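Local coordinates for protein monalysin (Pseudomonas entomophila, PDB 4MKO) that forms membrane pores as an aerolysin-like beta-barrel toxin, lysing cells and damaging the intestine of the Drosophila host, at residues A[77-82]-A[140-145]; A[98-103]-A[114-119]; A[211-216]-A[222-227]. All coordinates share one frame; numbering follows the deposited sequence.

Contact 1. Residues A[77-82]-A[140-145]; sequences YQLTKG and IYQVVL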
loop_
_atom_site.group_PDB
_atom_site.type_symbol
_atom_site.label_atom_id
_atom_site.label_comp_id
_atom_site.label_asym_id
_atom_site.label_seq_id
_atom_site.Cartn_x
_atom_site.Cartn_y
_atom_site.Cartn_z
ATOM N N TYR A 77 -15.455 15.130 1.890
ATOM C CA TYR A 77 -14.704 14.508 0.791
ATOM C C TYR A 77 -14.755 13.015 0.977
ATOM O O TYR A 77 -15.017 12.541 2.090
ATOM C CB TYR A 77 -13.243 15.021 0.721
ATOM C CG TYR A 77 -12.555 15.073 2.067
ATOM C CD1 TYR A 77 -11.888 13.960 2.577
ATOM C CD2 TYR A 77 -12.634 16.211 2.868
ATOM C CE1 TYR A 77 -11.280 13.995 3.835
ATOM C CE2 TYR A 77 -12.064 16.244 4.139
ATOM C CZ TYR A 77 -11.381 15.137 4.617
ATOM O OH TYR A 77 -10.819 15.196 5.872
ATOM N N GLN A 78 -14.503 12.270 -0.095
ATOM C CA GLN A 78 -14.567 10.825 -0.034
ATOM C C GLN A 78 -13.218 10.183 0.199
ATOM O O GLN A 78 -12.287 10.405 -0.573
ATOM C CB GLN A 78 -15.203 10.251 -1.321
ATOM C CG GLN A 78 -16.674 10.646 -1.557
ATOM C CD GLN A 78 -17.568 10.248 -0.411
ATOM O OE1 GLN A 78 -17.798 9.063 -0.161
ATOM N NE2 GLN A 78 -18.033 11.231 0.353
ATOM N N LEU A 79 -13.122 9.379 1.251
ATOM C CA LEU A 79 -11.943 8.549 1.501
ATOM C C LEU A 79 -12.386 7.118 1.239
ATOM O O LEU A 79 -13.576 6.876 1.004
ATOM C CB LEU A 79 -11.422 8.712 2.940
ATOM C CG LEU A 79 -10.922 10.105 3.362
ATOM C CD1 LEU A 79 -10.414 10.077 4.797
ATOM C CD2 LEU A 79 -9.808 10.635 2.444
ATOM N N THR A 80 -11.453 6.163 1.249
ATOM C CA THR A 80 -11.815 4.758 1.061
ATOM C C THR A 80 -11.173 3.872 2.117
ATOM O O THR A 80 -10.168 4.248 2.742
ATOM C CB THR A 80 -11.465 4.263 -0.361
ATOM O OG1 THR A 80 -10.044 4.277 -0.529
ATOM C CG2 THR A 80 -12.147 5.070 -1.474
ATOM N N LYS A 81 -11.763 2.679 2.317
ATOM C CA LYS A 81 -11.264 1.639 3.197
ATOM C C LYS A 81 -11.180 0.328 2.415
ATOM O O LYS A 81 -11.888 0.173 1.423
ATOM C CB LYS A 81 -12.080 1.507 4.494
ATOM C CG LYS A 81 -13.566 1.207 4.332
ATOM C CD LYS A 81 -14.301 1.587 5.624
ATOM C CE LYS A 81 -15.799 1.557 5.448
ATOM N NZ LYS A 81 -16.508 1.938 6.702
ATOM N N GLY A 82 -10.293 -0.573 2.854
ATOM C CA GLY A 82 -10.039 -1.850 2.184
ATOM C C GLY A 82 -9.004 -1.670 1.094
ATOM O O GLY A 82 -8.229 -0.706 1.127
ATOM N N ILE A 140 -5.743 17.406 -0.684
ATOM C CA ILE A 140 -6.018 16.345 0.270
ATOM C C ILE A 140 -5.507 15.041 -0.305
ATOM O O ILE A 140 -5.788 14.726 -1.465
ATOM C CB ILE A 140 -7.529 16.266 0.571
ATOM C CG1 ILE A 140 -8.045 17.649 1.047
ATOM C CG2 ILE A 140 -7.816 15.149 1.597
ATOM C CD1 ILE A 140 -9.569 17.730 1.245
ATOM N N TYR A 141 -4.813 14.256 0.533
ATOM C CA TYR A 141 -4.305 12.934 0.145
ATOM C C TYR A 141 -4.689 11.922 1.207
ATOM O O TYR A 141 -4.911 12.310 2.352
ATOM C CB TYR A 141 -2.768 12.938 0.068
ATOM C CG TYR A 141 -2.157 14.042 -0.758
ATOM C CD1 TYR A 141 -1.908 13.868 -2.117
ATOM C CD2 TYR A 141 -1.788 15.253 -0.173
ATOM C CE1 TYR A 141 -1.319 14.883 -2.879
ATOM C CE2 TYR A 141 -1.205 16.273 -0.926
ATOM C CZ TYR A 141 -0.939 16.070 -2.269
ATOM O OH TYR A 141 -0.351 17.085 -2.993
ATOM N N GLN A 142 -4.728 10.628 0.852
ATOM C CA GLN A 142 -4.966 9.550 1.826
ATOM C C GLN A 142 -3.759 8.604 1.791
ATOM O O GLN A 142 -3.235 8.306 0.713
ATOM C CB GLN A 142 -6.243 8.765 1.529
ATOM C CG GLN A 142 -6.599 7.751 2.632
ATOM C CD GLN A 142 -7.943 7.085 2.496
ATOM O OE1 GLN A 142 -8.675 7.257 1.511
ATOM N NE2 GLN A 142 -8.298 6.310 3.503
ATOM N N VAL A 143 -3.363 8.108 2.969
ATOM C CA VAL A 143 -2.238 7.166 3.087
ATOM C C VAL A 143 -2.625 5.820 2.504
ATOM O O VAL A 143 -3.662 5.236 2.866
ATOM C CB VAL A 143 -1.761 7.015 4.564
ATOM C CG1 VAL A 143 -0.723 5.902 4.698
ATOM C CG2 VAL A 143 -1.232 8.343 5.125
ATOM N N VAL A 144 -1.748 5.306 1.637
ATOM C CA VAL A 144 -1.867 3.981 1.029
ATOM C C VAL A 144 -0.739 3.105 1.566
ATOM O O VAL A 144 0.430 3.518 1.575
ATOM C CB VAL A 144 -1.819 4.039 -0.508
ATOM C CG1 VAL A 144 -1.772 2.634 -1.111
ATOM C CG2 VAL A 144 -3.010 4.812 -1.071
ATOM N N LEU A 145 -1.094 1.892 2.006
ATOM C CA LEU A 145 -0.154 0.888 2.485
ATOM C C LEU A 145 0.037 -0.121 1.374
ATOM O O LEU A 145 -0.935 -0.694 0.881
ATOM C CB LEU A 145 -0.639 0.201 3.785
ATOM C CG LEU A 145 -0.925 1.151 4.957
ATOM C CD1 LEU A 145 -1.669 0.429 6.098
ATOM C CD2 LEU A 145 0.371 1.843 5.461
#
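Polar recognition between 77-82 and 140-145 is carried by one side-chain amide, that of Gln142, which docks on the backbone of Thr80. Thr80 N donates to Gln142 OE1 at 3.0 Å; the N-H points almost straight at the oxygen (169°) and meets a lone pair in the carbonyl plane. The return bond, from Gln142 NE2 to Thr80 O at 2.9 Å, is more bent (144°), and Thr80 O is tilted somewhat out of the amide plane. With CG anti to the backbone N (chi1 -173°) and the chain extended beyond it, Gln142 spans the gap between two strands whose axes run parallel yet stay 8.4 Å apart, too far for backbone pairing.

Aliphatic packing adjoins this clasp. Leu79 lies against the amide oxygen and carbon, its CB 3.4 Å from Gln142 OE1 and its CD2 4.0 Å from Gln142 CD. The apolar pair lies further toward the N-terminal ends of both segments, where Ile140 CD1 sits over one face of the Tyr77 ring, 4.1 Å from its centroid, a CH-pi contact displaced toward the rim; the hydroxyl of that ring bonds to Thr130 and Arg187.

Gln142 NE2 also donates to Gln184 O, and Thr80 O also accepts from Thr183 OG1, so strand 173-191 shares the site. Gln142 thus acts as a peptide mimic, satisfying both backbone polar groups of Thr80 in a buried interface and joining strand 72-81 of the probable pore-forming region to the larger mixed sheet.

Contact 2. Residues A[98-103]-A[114-119]; sequences GANIDI and FTRSES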
loop_
_atom_site.group_PDB
_atom_site.type_symbol
_atom_site.label_atom_id
_atom_site.label_comp_id
_atom_site.label_asym_id
_atom_site.label_seq_id
_atom_site.Cartn_x
_atom_site.Cartn_y
_atom_site.Cartn_z
ATOM N N GLY A 98 -8.435 -13.280 3.421
ATOM C CA GLY A 98 -9.099 -13.360 4.715
ATOM C C GLY A 98 -8.586 -12.284 5.647
ATOM O O GLY A 98 -7.432 -11.856 5.540
ATOM N N ALA A 99 -9.433 -11.872 6.603
ATOM C CA ALA A 99 -9.114 -10.841 7.586
ATOM C C ALA A 99 -7.850 -11.094 8.395
ATOM O O ALA A 99 -7.238 -10.111 8.847
ATOM C CB ALA A 99 -10.290 -10.659 8.539
ATOM N N ASN A 100 -7.476 -12.393 8.633
ATOM C CA ASN A 100 -6.354 -12.763 9.498
ATOM C C ASN A 100 -4.974 -12.374 8.949
ATOM O O ASN A 100 -4.005 -12.408 9.711
ATOM C CB ASN A 100 -6.370 -14.248 9.918
ATOM C CG ASN A 100 -5.725 -14.501 11.290
ATOM O OD1 ASN A 100 -5.771 -13.664 12.212
ATOM N ND2 ASN A 100 -5.106 -15.666 11.474
ATOM N N ILE A 101 -4.898 -11.917 7.686
ATOM C CA ILE A 101 -3.626 -11.463 7.109
ATOM C C ILE A 101 -3.149 -10.234 7.904
ATOM O O ILE A 101 -1.954 -9.952 7.921
ATOM C CB ILE A 101 -3.725 -11.136 5.593
ATOM C CG1 ILE A 101 -2.314 -10.880 4.965
ATOM C CG2 ILE A 101 -4.689 -9.979 5.305
ATOM C CD1 ILE A 101 -2.236 -10.817 3.450
ATOM N N ASP A 102 -4.091 -9.528 8.596
ATOM C CA ASP A 102 -3.752 -8.318 9.340
ATOM C C ASP A 102 -2.671 -8.512 10.399
ATOM O O ASP A 102 -2.076 -7.523 10.816
ATOM C CB ASP A 102 -4.987 -7.629 9.922
ATOM C CG ASP A 102 -4.752 -6.130 10.089
ATOM O OD1 ASP A 102 -4.340 -5.480 9.109
ATOM O OD2 ASP A 102 -4.970 -5.619 11.203
ATOM N N ILE A 103 -2.309 -9.771 10.757
ATOM C CA ILE A 103 -1.157 -10.009 11.650
ATOM C C ILE A 103 0.119 -9.374 11.036
ATOM O O ILE A 103 1.051 -9.070 11.778
ATOM C CB ILE A 103 -0.912 -11.505 12.001
ATOM C CG1 ILE A 103 -0.511 -12.338 10.752
ATOM C CG2 ILE A 103 -2.109 -12.105 12.753
ATOM C CD1 ILE A 103 0.288 -13.574 11.077
ATOM N N PHE A 114 -9.182 0.798 10.455
ATOM C CA PHE A 114 -10.469 0.275 9.994
ATOM C C PHE A 114 -10.775 -1.045 10.707
ATOM O O PHE A 114 -9.887 -1.606 11.365
ATOM C CB PHE A 114 -10.492 0.126 8.454
ATOM C CG PHE A 114 -10.258 1.419 7.713
ATOM C CD1 PHE A 114 -11.130 2.497 7.860
ATOM C CD2 PHE A 114 -9.163 1.564 6.864
ATOM C CE1 PHE A 114 -10.905 3.698 7.179
ATOM C CE2 PHE A 114 -8.967 2.748 6.149
ATOM C CZ PHE A 114 -9.846 3.804 6.296
ATOM N N THR A 115 -12.037 -1.528 10.626
ATOM C CA THR A 115 -12.394 -2.759 11.330
ATOM C C THR A 115 -11.729 -3.987 10.697
ATOM O O THR A 115 -11.215 -3.925 9.561
ATOM C CB THR A 115 -13.920 -2.942 11.464
ATOM O OG1 THR A 115 -14.460 -3.309 10.197
ATOM C CG2 THR A 115 -14.629 -1.716 12.048
ATOM N N ARG A 116 -11.751 -5.096 11.439
ATOM C CA ARG A 116 -11.178 -6.368 11.013
ATOM C C ARG A 116 -11.773 -6.833 9.675
ATOM O O ARG A 116 -11.031 -7.273 8.806
ATOM C CB ARG A 116 -11.378 -7.420 12.108
ATOM C CG ARG A 116 -10.651 -8.725 11.822
ATOM C CD ARG A 116 -10.641 -9.680 12.999
ATOM N NE ARG A 116 -10.131 -10.995 12.597
ATOM C CZ ARG A 116 -8.844 -11.332 12.569
ATOM N NH1 ARG A 116 -7.911 -10.456 12.928
ATOM N NH2 ARG A 116 -8.479 -12.549 12.180
ATOM N N SER A 117 -13.087 -6.688 9.487
ATOM C CA SER A 117 -13.736 -7.114 8.247
ATOM C C SER A 117 -13.552 -6.138 7.065
ATOM O O SER A 117 -13.790 -6.520 5.922
ATOM C CB SER A 117 -15.222 -7.382 8.493
ATOM O OG SER A 117 -15.909 -6.168 8.753
ATOM N N GLU A 118 -13.141 -4.888 7.345
ATOM C CA GLU A 118 -12.980 -3.807 6.379
ATOM C C GLU A 118 -11.562 -3.665 5.801
ATOM O O GLU A 118 -11.433 -3.343 4.630
ATOM C CB GLU A 118 -13.295 -2.469 7.061
ATOM C CG GLU A 118 -14.765 -2.138 7.267
ATOM C CD GLU A 118 -14.998 -0.889 8.105
ATOM O OE1 GLU A 118 -14.031 -0.354 8.700
ATOM O OE2 GLU A 118 -16.166 -0.444 8.166
ATOM N N SER A 119 -10.531 -3.794 6.645
ATOM C CA SER A 119 -9.129 -3.510 6.325
ATOM C C SER A 119 -8.599 -4.112 5.015
ATOM O O SER A 119 -7.887 -3.412 4.274
ATOM C CB SER A 119 -8.232 -3.924 7.487
ATOM O OG SER A 119 -8.534 -3.164 8.647
HETATM O O HOH W 1 -8.260 -7.547 9.032
HETATM O O HOH W 2 -5.257 -10.913 12.136
HETATM O O HOH W 3 -7.781 -5.400 10.576
#
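Asn100 OD1 is gripped by two donors: Arg116 NH2 at 2.9 Å and a water. The direct bond is nearly straight at the hydrogen (168°), and the oxygen lies at the edge of the guanidinium, close to its plane. Seen from the amide the fit is less regular, because NH2 stands 39° above the carbonyl plane and the two flat groups are turned 61° against each other. The bridging water, which donates to Asn100 OD1, accepts from Arg116 NH1 at 2.8 Å, so both terminal nitrogens of the arginine serve one amide oxygen. Arg116 reaches it with CG anti to the backbone N and the chain stretched out as far as NE, passing alongside Ala99, whose CB approaches Arg116 CG to 3.8 Å.

Two further waters join the segments. One donates to both Ala99 O and Arg116 O, at 2.8 Å each; the other donates to Ser119 OG and, weakly, to Asp102 OD2. Ser119 OG in turn donates to Thr115 O, which also accepts the backbone N-H groups of Glu118 and Ser119 and so holds the turn at 115-119. Trp120 and Asn105 hold Asp102 OD1, Thr112 pairs with Ser119 OG, and Asn100 ND2 bonds to the C-terminal carboxylate of Tyr236.

Apart from one direct side-chain bond, the polar links are water-mediated, which implies a hydrated surface contact between two loops of the probable pore-forming region.

Contact 3. Residues A[211-216]-A[222-227]; sequences ENYNPG and FSFDWS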
loop_
_atom_site.group_PDB
_atom_site.type_symbol
_atom_site.label_atom_id
_atom_site.label_comp_id
_atom_site.label_asym_id
_atom_site.label_seq_id
_atom_site.Cartn_x
_atom_site.Cartn_y
_atom_site.Cartn_z
ATOM N N GLU A 211 11.483 -2.363 -11.066
ATOM C CA GLU A 211 12.832 -1.803 -11.080
ATOM C C GLU A 211 13.651 -2.068 -9.804
ATOM O O GLU A 211 14.864 -2.205 -9.921
ATOM C CB GLU A 211 12.794 -0.303 -11.418
ATOM C CG GLU A 211 12.235 -0.071 -12.817
ATOM C CD GLU A 211 12.064 1.342 -13.339
ATOM O OE1 GLU A 211 12.631 2.286 -12.741
ATOM O OE2 GLU A 211 11.376 1.497 -14.376
ATOM N N ASN A 212 13.018 -2.155 -8.616
ATOM C CA ASN A 212 13.729 -2.293 -7.336
ATOM C C ASN A 212 13.649 -3.623 -6.607
ATOM O O ASN A 212 14.191 -3.738 -5.500
ATOM C CB ASN A 212 13.285 -1.227 -6.375
ATOM C CG ASN A 212 14.045 0.031 -6.582
ATOM O OD1 ASN A 212 15.211 0.130 -6.193
ATOM N ND2 ASN A 212 13.410 0.991 -7.251
ATOM N N TYR A 213 12.938 -4.578 -7.133
ATOM C CA TYR A 213 12.950 -5.868 -6.477
ATOM C C TYR A 213 13.383 -6.877 -7.504
ATOM O O TYR A 213 12.959 -6.820 -8.656
ATOM C CB TYR A 213 11.605 -6.243 -5.829
ATOM C CG TYR A 213 11.669 -7.597 -5.165
ATOM C CD1 TYR A 213 12.478 -7.812 -4.046
ATOM C CD2 TYR A 213 10.991 -8.688 -5.698
ATOM C CE1 TYR A 213 12.600 -9.079 -3.471
ATOM C CE2 TYR A 213 11.087 -9.953 -5.117
ATOM C CZ TYR A 213 11.906 -10.146 -4.016
ATOM O OH TYR A 213 12.023 -11.402 -3.479
ATOM N N ASN A 214 14.242 -7.785 -7.075
ATOM C CA ASN A 214 14.794 -8.828 -7.908
ATOM C C ASN A 214 14.456 -10.179 -7.259
ATOM O O ASN A 214 15.116 -10.551 -6.285
ATOM C CB ASN A 214 16.306 -8.604 -8.012
ATOM C CG ASN A 214 16.995 -9.505 -8.994
ATOM O OD1 ASN A 214 16.557 -10.624 -9.246
ATOM N ND2 ASN A 214 18.106 -9.037 -9.552
ATOM N N PRO A 215 13.424 -10.910 -7.757
ATOM C CA PRO A 215 13.055 -12.196 -7.121
ATOM C C PRO A 215 14.194 -13.204 -7.201
ATOM O O PRO A 215 14.334 -14.055 -6.313
ATOM C CB PRO A 215 11.843 -12.683 -7.938
ATOM C CG PRO A 215 11.339 -11.496 -8.656
ATOM C CD PRO A 215 12.526 -10.595 -8.886
ATOM N N GLY A 216 15.012 -13.061 -8.248
ATOM C CA GLY A 216 16.149 -13.932 -8.499
ATOM C C GLY A 216 17.109 -14.054 -7.336
ATOM O O GLY A 216 17.560 -15.147 -7.025
ATOM N N PHE A 222 14.233 -4.276 -0.767
ATOM C CA PHE A 222 13.623 -5.092 0.284
ATOM C C PHE A 222 13.845 -6.553 -0.052
ATOM O O PHE A 222 14.103 -6.904 -1.211
ATOM C CB PHE A 222 12.100 -4.818 0.437
ATOM C CG PHE A 222 11.232 -5.247 -0.731
ATOM C CD1 PHE A 222 10.686 -6.528 -0.782
ATOM C CD2 PHE A 222 10.929 -4.357 -1.758
ATOM C CE1 PHE A 222 9.861 -6.918 -1.844
ATOM C CE2 PHE A 222 10.098 -4.748 -2.822
ATOM C CZ PHE A 222 9.579 -6.030 -2.865
ATOM N N SER A 223 13.678 -7.404 0.975
ATOM C CA SER A 223 13.778 -8.856 0.849
ATOM C C SER A 223 12.646 -9.493 1.638
ATOM O O SER A 223 12.255 -8.971 2.693
ATOM C CB SER A 223 15.108 -9.364 1.412
ATOM O OG SER A 223 16.230 -8.852 0.706
ATOM N N PHE A 224 12.140 -10.621 1.149
ATOM C CA PHE A 224 11.145 -11.364 1.915
ATOM C C PHE A 224 11.898 -12.159 2.969
ATOM O O PHE A 224 13.030 -12.625 2.732
ATOM C CB PHE A 224 10.408 -12.352 1.037
ATOM C CG PHE A 224 9.349 -11.745 0.162
ATOM C CD1 PHE A 224 9.661 -11.276 -1.106
ATOM C CD2 PHE A 224 8.032 -11.646 0.601
ATOM C CE1 PHE A 224 8.670 -10.741 -1.934
ATOM C CE2 PHE A 224 7.039 -11.103 -0.226
ATOM C CZ PHE A 224 7.370 -10.657 -1.493
ATOM N N ASP A 225 11.255 -12.341 4.125
ATOM C CA ASP A 225 11.809 -13.162 5.192
ATOM C C ASP A 225 11.098 -14.545 5.147
ATOM O O ASP A 225 10.006 -14.706 5.700
ATOM C CB ASP A 225 11.661 -12.466 6.550
ATOM C CG ASP A 225 12.025 -13.340 7.740
ATOM O OD1 ASP A 225 12.796 -14.337 7.550
ATOM O OD2 ASP A 225 11.523 -13.065 8.847
ATOM N N TRP A 226 11.736 -15.542 4.485
ATOM C CA TRP A 226 11.131 -16.866 4.314
ATOM C C TRP A 226 10.904 -17.640 5.620
ATOM O O TRP A 226 10.122 -18.595 5.621
ATOM C CB TRP A 226 11.919 -17.725 3.321
ATOM C CG TRP A 226 12.318 -17.017 2.056
ATOM C CD1 TRP A 226 13.585 -16.891 1.566
ATOM C CD2 TRP A 226 11.447 -16.415 1.085
ATOM N NE1 TRP A 226 13.563 -16.254 0.350
ATOM C CE2 TRP A 226 12.266 -15.924 0.040
ATOM C CE3 TRP A 226 10.051 -16.202 1.010
ATOM C CZ2 TRP A 226 11.744 -15.233 -1.061
ATOM C CZ3 TRP A 226 9.532 -15.537 -0.098
ATOM C CH2 TRP A 226 10.373 -15.082 -1.130
ATOM N N SER A 227 11.549 -17.215 6.723
ATOM C CA SER A 227 11.366 -17.853 8.038
ATOM C C SER A 227 9.926 -17.735 8.541
ATOM O O SER A 227 9.551 -18.471 9.460
ATOM C CB SER A 227 12.355 -17.312 9.064
ATOM O OG SER A 227 12.010 -16.004 9.483
#
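Tyr213, Phe222 and Phe224 form an aromatic cluster at the short antiparallel hairpin of strands 213-214 and 219-220, near the C-terminal end of the chain. The Tyr213 and Phe222 rings make an offset stack: their planes differ by only 9° and their centroids lie 4.5 Å apart. The displacement shows in the atoms that meet, for Phe222 CE1 lies over the rim of the tyrosine ring, 3.5 Å from Tyr213 CD1, while Phe222 CZ rests near CG and CB of Tyr213. The two side chains enter the stack at about a right angle, and the first torsion of Phe222, which tucks CG between N and the carbonyl carbon (chi1 67°), brings its ring against the face of Tyr213.

Phe224 is turned the other way. Its plane stands at 75° to that of Tyr213 in an offset edge-to-face pair, with the phenylalanine edge directed at the tyrosine face and the centroids 5.7 Å apart. The contact falls at the hydroxyl end of the tyrosine, where Phe224 CD1 is 3.8 Å from Tyr213 CZ. Asn218 fixes that end: its OD1 hydrogen-bonds with Tyr213 OH and also accepts the backbone N-H of Phe224. Both phenylalanines pack on Arg53 and Ala148, so the cluster fastens the C-terminal part of the chain onto strands 46-67 and 136-151.

The packing has a polar cost. Phe222 O is buried at the edge of the tyrosine ring, in its plane, with no hydrogen-bond partner in the model, and its nearest neighbour across the contact is Tyr213 CD1 at 3.4 Å.

Overall arrangement
Contact 1 opens first along the chain, at 77-82 on strand 72-81, and closes a long loop when strand 136-151 supplies 140-145. Nested within that loop, contact 2 closes a shorter one around helix 103-107. Their centres lie about 17 Å apart, yet they touch: Lys81 NZ forms a salt bridge with Glu118 OE2 at 2.8 Å, and Phe114 packs against Lys81 and Thr80. Contact 3 follows in series, closing a local turn after helix 201-211. It touches neither of the others and lies across the chain's centre from contact 1, with nearest atoms about 12 Å apart. Strand 136-151 links the two, meeting 77-82 in contact 1 and, through Ala148, the aromatic rings of contact 3.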